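Local coordinates for putative sugar ABC transport system, substrate-binding protein (Bordetella parapertussis, PDB 5IX8), which probably binds a sugar in the periplasm and hands it to an ABC transporter, at residues Leu18-Val23 against Tyr77-Pro82; Gln62-Leu67 against Ser86-Val91; Gly99-Ser104 against Lys113-Val118. All coordinates share one frame; numbering follows the deposited sequence.

Interaction 1: residues Leu18-Val23 against Tyr77-Pro82; sequences LGVTVV and YAVLSP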
# COMPACT_ATOMS: atom_id res chain seq x y z
N LEU A 18 -10.47 15.71 10.35
CA LEU A 18 -9.86 14.39 10.25
C LEU A 18 -8.62 14.30 11.13
O LEU A 18 -7.83 15.25 11.19
CB LEU A 18 -9.42 14.07 8.80
CG LEU A 18 -10.47 14.16 7.70
CD1 LEU A 18 -9.80 14.03 6.30
CD2 LEU A 18 -11.46 13.09 7.90
N GLY A 19 -8.42 13.15 11.74
CA GLY A 19 -7.11 12.78 12.30
C GLY A 19 -6.62 11.57 11.53
O GLY A 19 -7.39 10.66 11.27
N VAL A 20 -5.33 11.57 11.19
CA VAL A 20 -4.72 10.54 10.33
C VAL A 20 -3.57 9.89 11.08
O VAL A 20 -2.67 10.59 11.56
CB VAL A 20 -4.19 11.13 9.01
CG1 VAL A 20 -3.54 10.04 8.13
CG2 VAL A 20 -5.29 11.91 8.27
N THR A 21 -3.56 8.55 11.15
CA THR A 21 -2.35 7.85 11.59
C THR A 21 -1.99 6.75 10.60
O THR A 21 -2.83 5.91 10.25
CB THR A 21 -2.50 7.30 13.02
OG1 THR A 21 -1.33 6.55 13.33
CG2 THR A 21 -3.74 6.42 13.19
N VAL A 22 -0.74 6.73 10.16
CA VAL A 22 -0.25 5.72 9.24
C VAL A 22 0.98 5.08 9.85
O VAL A 22 1.46 5.52 10.90
CB VAL A 22 0.08 6.31 7.85
CG1 VAL A 22 -1.21 6.77 7.14
CG2 VAL A 22 1.14 7.44 7.96
N VAL A 23 1.51 4.04 9.18
CA VAL A 23 2.61 3.28 9.78
C VAL A 23 3.88 4.12 9.84
O VAL A 23 4.54 4.21 10.88
CB VAL A 23 2.85 1.96 9.02
CG1 VAL A 23 4.00 1.18 9.71
CG2 VAL A 23 1.57 1.12 8.97
N TYR A 77 -13.65 11.96 11.89
CA TYR A 77 -13.18 10.70 11.35
C TYR A 77 -11.72 10.52 11.72
O TYR A 77 -10.93 11.46 11.65
CB TYR A 77 -13.28 10.61 9.82
CG TYR A 77 -14.70 10.74 9.36
CD1 TYR A 77 -15.26 11.98 9.15
CD2 TYR A 77 -15.49 9.62 9.12
CE1 TYR A 77 -16.57 12.11 8.76
CE2 TYR A 77 -16.81 9.74 8.71
CZ TYR A 77 -17.34 11.00 8.53
OH TYR A 77 -18.65 11.14 8.16
N ALA A 78 -11.38 9.29 12.09
CA ALA A 78 -10.00 8.86 12.17
C ALA A 78 -9.68 8.11 10.90
O ALA A 78 -10.49 7.31 10.44
CB ALA A 78 -9.81 7.93 13.38
N VAL A 79 -8.51 8.36 10.31
CA VAL A 79 -8.05 7.65 9.12
C VAL A 79 -6.85 6.80 9.53
O VAL A 79 -5.90 7.33 10.10
CB VAL A 79 -7.67 8.63 8.00
CG1 VAL A 79 -7.15 7.88 6.76
CG2 VAL A 79 -8.85 9.54 7.67
N LEU A 80 -6.91 5.50 9.25
CA LEU A 80 -6.00 4.53 9.85
C LEU A 80 -5.35 3.66 8.78
O LEU A 80 -6.06 3.00 8.02
CB LEU A 80 -6.76 3.64 10.85
CG LEU A 80 -5.99 2.44 11.38
CD1 LEU A 80 -4.74 2.93 12.16
CD2 LEU A 80 -6.95 1.56 12.23
N SER A 81 -4.02 3.66 8.74
CA SER A 81 -3.23 2.60 8.11
C SER A 81 -2.50 1.89 9.23
O SER A 81 -1.59 2.47 9.83
CB SER A 81 -2.21 3.17 7.11
OG SER A 81 -2.83 3.89 6.07
N PRO A 82 -2.86 0.65 9.56
CA PRO A 82 -2.41 0.07 10.84
C PRO A 82 -1.03 -0.57 10.77
O PRO A 82 -0.59 -1.09 9.75
CB PRO A 82 -3.49 -0.99 11.12
CG PRO A 82 -3.83 -1.49 9.72
CD PRO A 82 -3.79 -0.24 8.84

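Interaction 2: residues Gln62-Leu67 against Ser86-Val91; sequences QQFAQL and SGYDPV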
# COMPACT_ATOMS: atom_id res chain seq x y z
N GLN A 62 1.54 2.63 20.06
CA GLN A 62 1.70 4.01 19.62
C GLN A 62 0.47 4.49 18.87
O GLN A 62 -0.01 5.61 19.09
CB GLN A 62 2.94 4.14 18.73
CG GLN A 62 4.28 3.99 19.47
CD GLN A 62 4.75 2.53 19.66
OE1 GLN A 62 3.99 1.57 19.58
NE2 GLN A 62 6.05 2.39 19.93
N GLN A 63 -0.08 3.64 18.00
CA GLN A 63 -1.26 4.05 17.24
C GLN A 63 -2.50 4.07 18.09
O GLN A 63 -3.37 4.92 17.89
CB GLN A 63 -1.46 3.14 16.02
CG GLN A 63 -0.62 3.54 14.89
CD GLN A 63 -1.03 2.86 13.61
OE1 GLN A 63 -1.29 1.65 13.56
NE2 GLN A 63 -1.07 3.63 12.55
N PHE A 64 -2.64 3.13 19.04
CA PHE A 64 -3.81 3.19 19.93
C PHE A 64 -3.85 4.53 20.64
O PHE A 64 -4.91 5.15 20.79
CB PHE A 64 -3.75 2.08 20.98
CG PHE A 64 -3.92 0.67 20.44
CD1 PHE A 64 -4.29 0.41 19.15
CD2 PHE A 64 -3.65 -0.39 21.30
CE1 PHE A 64 -4.46 -0.89 18.71
CE2 PHE A 64 -3.79 -1.70 20.87
CZ PHE A 64 -4.20 -1.96 19.58
N ALA A 65 -2.69 4.98 21.13
CA ALA A 65 -2.64 6.25 21.85
C ALA A 65 -2.99 7.40 20.93
O ALA A 65 -3.67 8.36 21.35
CB ALA A 65 -1.26 6.45 22.47
N GLN A 66 -2.55 7.33 19.67
CA GLN A 66 -2.87 8.39 18.72
C GLN A 66 -4.36 8.44 18.44
O GLN A 66 -4.95 9.52 18.37
CB GLN A 66 -2.08 8.19 17.42
CG GLN A 66 -0.59 8.50 17.63
CD GLN A 66 0.29 7.86 16.60
OE1 GLN A 66 -0.21 7.16 15.70
NE2 GLN A 66 1.61 8.08 16.71
N LEU A 67 -4.99 7.28 18.25
CA LEU A 67 -6.43 7.26 18.00
C LEU A 67 -7.19 7.79 19.21
O LEU A 67 -8.15 8.54 19.06
CB LEU A 67 -6.86 5.83 17.67
CG LEU A 67 -6.32 5.35 16.31
CD1 LEU A 67 -6.36 3.81 16.16
CD2 LEU A 67 -7.10 6.01 15.17
N SER A 86 -4.19 -7.15 13.16
CA SER A 86 -5.12 -7.46 14.24
C SER A 86 -4.86 -6.60 15.47
O SER A 86 -3.75 -6.10 15.70
CB SER A 86 -5.04 -8.95 14.62
OG SER A 86 -5.47 -9.77 13.53
N GLY A 87 -5.91 -6.45 16.27
CA GLY A 87 -5.85 -5.79 17.56
C GLY A 87 -6.49 -4.41 17.63
O GLY A 87 -6.48 -3.81 18.71
N TYR A 88 -7.01 -3.87 16.53
CA TYR A 88 -7.57 -2.53 16.50
C TYR A 88 -9.08 -2.50 16.70
O TYR A 88 -9.65 -1.41 16.82
CB TYR A 88 -7.25 -1.83 15.16
CG TYR A 88 -5.78 -1.46 15.08
CD1 TYR A 88 -4.82 -2.43 14.80
CD2 TYR A 88 -5.36 -0.15 15.28
CE1 TYR A 88 -3.50 -2.11 14.72
CE2 TYR A 88 -3.99 0.18 15.20
CZ TYR A 88 -3.08 -0.82 14.94
OH TYR A 88 -1.75 -0.52 14.86
N ASP A 89 -9.75 -3.65 16.74
CA ASP A 89 -11.21 -3.56 16.87
C ASP A 89 -11.62 -2.86 18.17
O ASP A 89 -12.53 -2.02 18.10
CB ASP A 89 -11.85 -4.95 16.74
CG ASP A 89 -13.35 -4.89 16.57
OD1 ASP A 89 -13.81 -4.40 15.53
OD2 ASP A 89 -14.08 -5.35 17.48
N PRO A 90 -11.01 -3.10 19.33
CA PRO A 90 -11.46 -2.36 20.54
C PRO A 90 -11.34 -0.86 20.41
O PRO A 90 -12.25 -0.14 20.86
CB PRO A 90 -10.56 -2.91 21.66
CG PRO A 90 -10.17 -4.27 21.17
CD PRO A 90 -10.01 -4.14 19.68
N VAL A 91 -10.26 -0.36 19.83
CA VAL A 91 -10.12 1.09 19.76
C VAL A 91 -11.05 1.66 18.70
O VAL A 91 -11.59 2.76 18.87
CB VAL A 91 -8.66 1.52 19.53
CG1 VAL A 91 -8.12 1.12 18.17
CG2 VAL A 91 -8.53 3.02 19.72

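Interaction 3: residues Gly99-Ser104 against Lys113-Val118; sequences GIKTIS and KIAFGV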
# COMPACT_ATOMS: atom_id res chain seq x y z
N GLY A 99 -18.91 8.72 18.68
CA GLY A 99 -19.32 9.38 17.45
C GLY A 99 -18.24 9.59 16.42
O GLY A 99 -18.46 10.34 15.45
N ILE A 100 -17.08 8.94 16.56
CA ILE A 100 -15.98 9.08 15.62
C ILE A 100 -15.88 7.82 14.80
O ILE A 100 -15.60 6.74 15.33
CB ILE A 100 -14.65 9.34 16.35
CG1 ILE A 100 -14.77 10.64 17.16
CG2 ILE A 100 -13.50 9.42 15.33
CD1 ILE A 100 -13.54 10.94 17.98
N LYS A 101 -16.09 7.95 13.49
CA LYS A 101 -15.99 6.83 12.56
C LYS A 101 -14.55 6.70 12.10
O LYS A 101 -13.79 7.68 12.07
CB LYS A 101 -16.93 7.04 11.37
CG LYS A 101 -18.36 7.02 11.80
CD LYS A 101 -19.31 7.20 10.63
CE LYS A 101 -20.76 7.16 11.13
NZ LYS A 101 -21.67 6.86 10.00
N THR A 102 -14.15 5.48 11.76
CA THR A 102 -12.78 5.20 11.36
C THR A 102 -12.78 4.76 9.91
O THR A 102 -13.58 3.90 9.51
CB THR A 102 -12.14 4.12 12.25
OG1 THR A 102 -12.08 4.61 13.59
CG2 THR A 102 -10.70 3.89 11.81
N ILE A 103 -11.90 5.36 9.12
CA ILE A 103 -11.74 5.05 7.71
C ILE A 103 -10.44 4.29 7.53
O ILE A 103 -9.38 4.75 7.99
CB ILE A 103 -11.73 6.34 6.86
CG1 ILE A 103 -13.05 7.10 7.07
CG2 ILE A 103 -11.45 6.04 5.36
CD1 ILE A 103 -13.03 8.58 6.54
N SER A 104 -10.50 3.17 6.84
CA SER A 104 -9.31 2.37 6.52
C SER A 104 -8.64 2.94 5.29
O SER A 104 -9.30 3.18 4.27
CB SER A 104 -9.75 0.92 6.26
OG SER A 104 -8.74 0.14 5.63
N LYS A 113 -15.79 -3.01 12.36
CA LYS A 113 -16.40 -1.77 12.83
C LYS A 113 -15.88 -0.53 12.09
O LYS A 113 -16.33 0.58 12.36
CB LYS A 113 -16.21 -1.64 14.34
CG LYS A 113 -17.01 -2.71 15.10
CD LYS A 113 -16.70 -2.69 16.58
CE LYS A 113 -17.34 -3.89 17.32
NZ LYS A 113 -16.83 -5.24 16.85
N ILE A 114 -14.92 -0.71 11.18
CA ILE A 114 -14.51 0.33 10.24
C ILE A 114 -15.71 0.79 9.44
O ILE A 114 -16.55 -0.03 9.02
CB ILE A 114 -13.40 -0.23 9.33
CG1 ILE A 114 -12.13 -0.55 10.13
CG2 ILE A 114 -13.13 0.67 8.11
CD1 ILE A 114 -11.32 0.71 10.59
N ALA A 115 -15.82 2.11 9.24
CA ALA A 115 -16.96 2.65 8.49
C ALA A 115 -16.84 2.32 7.01
O ALA A 115 -17.78 1.77 6.40
CB ALA A 115 -17.07 4.16 8.71
N PHE A 116 -15.68 2.63 6.41
CA PHE A 116 -15.38 2.22 5.04
C PHE A 116 -13.88 2.36 4.84
O PHE A 116 -13.17 2.91 5.68
CB PHE A 116 -16.14 3.05 3.97
CG PHE A 116 -15.77 4.51 3.95
CD1 PHE A 116 -16.43 5.42 4.78
CD2 PHE A 116 -14.73 4.97 3.16
CE1 PHE A 116 -16.06 6.78 4.77
CE2 PHE A 116 -14.40 6.31 3.12
CZ PHE A 116 -15.04 7.22 3.94
N GLY A 117 -13.41 1.85 3.71
CA GLY A 117 -12.01 1.93 3.37
C GLY A 117 -11.79 2.37 1.94
O GLY A 117 -12.69 2.29 1.09
N VAL A 118 -10.58 2.85 1.68
CA VAL A 118 -10.13 3.14 0.32
C VAL A 118 -8.76 2.51 0.22
O VAL A 118 -7.85 2.91 0.96
CB VAL A 118 -10.04 4.65 0.03
CG1 VAL A 118 -9.47 4.86 -1.36
CG2 VAL A 118 -11.42 5.34 0.15
O HOH W 1 -15.91 3.32 12.55

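Interaction 1: residues Leu18-Val23 against Tyr77-Pro82
L18 meets Y77, and T21 meets L80, where strands 17-22 and 77-80 run side by side in the parallel sheet of one lobe of a periplasmic-binding-protein fold. The strand axes come within 4.6 Å at 17°, and the backbone bonds run as parallel pairing requires. G19 and T21 of the first strand each give an N-H to one carbonyl of the second and offer their own O to the next N-H: G19 N donates to Y77 O, V79 N to G19 O (2.7 Å), T21 N to V79 O, and S81 N to T21 O (3.0 Å).

The side chain of L18 can be followed outward. Its CB stands 4.1 Å from Y77 O; CG, anti to the carbonyl carbon (chi1 -55°), carries CD2 across to CB of Y77 at 3.6 Å, with V79 CG2 a looser neighbour. The phenol of Y77 leads away from L18, and its OH is hydrogen-bonded to E268. V20 and V79 lie alongside each other on this face, CG2 of V20 against CB of V79, while I37 of helix 28-43 covers L18.

T21 and L80 point together to the other face, where helix 60-73 packs. With OG1 anti to the backbone N (chi1 176°), T21 turns its hydroxyl to the side-chain amides of Q63 and Q66 and leaves CG2 to meet L80 CD1 at 3.8 Å. Beyond strand 77-80, S81 OG bonds to A105 O and packs against V22 CG1 at 3.5 Å; past both strands, V23 CG2 lies 3.2 Å from P82 O.

Interaction 2: residues Gln62-Leu67 against Ser86-Val91
The rings of F64 and Y88 meet edge-to-face: F64 presents its edge to the face of Y88, with planes at 79° and centroids 5.0 Å apart. The touching corner is F64 CE1, which stands over the tyrosine ring displaced toward its rim, 3.6 Å from Y88 CD2. CZ of the phenylalanine reaches past this ring to the backbone, ending 3.1 Å from G87 O. The first torsion of F64 sets CG anti to its carbonyl carbon and swings the ring out from helix 60-73 toward the other segment.

Q63 crosses Y88 at about a right angle, its amide plane turned 87° from the ring. Q63 CB lies at the ring's edge, in its plane, and the chain runs extended beyond CG until OE1 comes 2.6 Å from Y88 OH. Both oxygens take part in hydrogen bonding with A83 N, while Q63 NE2 is bonded to S81 O, so the amide is held from both ends.

Helices 60-73 and 89-97 flank strand 77-80 in sequence and lie next to each other on one face of the parallel sheet, as in the alpha/beta lobes of periplasmic binding proteins; A78 and L80 of that strand lie beneath L67 and Y88.

L67 meets Y88 from the edge, CD1 near the ring plane, and turns the same methyl to V91 CG1 at 3.8 Å. That valine methyl sits between the backbone N and the carbonyl carbon of V91 (chi1 67°), where it also reaches F64 CD1 at 4.0 Å. V91 CG2 goes to L67 CB, 3.9 Å away.

Interaction 3: residues Gly99-Ser104 against Lys113-Val118
T102 and S104 carry the backbone hydrogen bonds from the 99-104 side: A115 N donates to T102 O, S104 N to F116 O, and V118 N to S104 O, each at 2.9 Å. The bond to F116 O is bent at the acceptor, with a C=O...N angle of 147°, but stays in the carbonyl plane. G117 pairs closely with S104, their CA atoms 4.2 Å apart, and its CA-H also approaches S104 O. Nearer the entry to the strands one water links the two segments, accepting from T102 N and donating to K113 O, and so spans the place where the backbones have diverged.

Among the apolar contacts, I103 and F116 lie side by side on one face of the sheet. The F116 ring carries I103 CG1 over its face, 4.1 Å from the centroid in a CH-pi contact, and I103 CD1 reaches CZ of F116 at 3.6 Å. Chi1 of F116 (64°) places CG between the backbone N and the carbonyl carbon, which brings the ring back under the isoleucine. I261 and A265 of helix 254-270 also pack on I103. T102, which touches V92 and L95 of helix 89-97, presses CG2 on I114 CD1 at 3.5 Å, tight for two methyls, and I114 CG2 meets CB of S104. K101 and A115 touch through their CB atoms.

Polar ends find partners beyond the two segments: K101 NZ forms a salt bridge with E268, and S104 OG bonds to Y286 OH.

Strands 101-105 and 116-119 are thus parallel neighbours in the six-stranded sheet of one lobe, the arrangement typical of the alpha/beta domains of periplasmic sugar-binding proteins.

Overall arrangement
From the N terminus, strand 17-22 is followed by helix 28-43, strand 47-53 and helix 60-73 before strand 77-80 returns beside it, closing interaction 1. Interaction 2 crosses it: its first segment lies inside that excursion, its second beyond strand 77-80, leading into helix 89-97. Interaction 3 comes later in series and closes the short connection between strands 101-105 and 116-119. All three belong to one lobe. Backbone bonds from A78 and L80 to I103 make interactions 1 and 3 successive steps across the same sheet; Q63 and Q66 tie the helix layer of interaction 2 to interaction 1, and a D89-K113 salt bridge joins interactions 2 and 3.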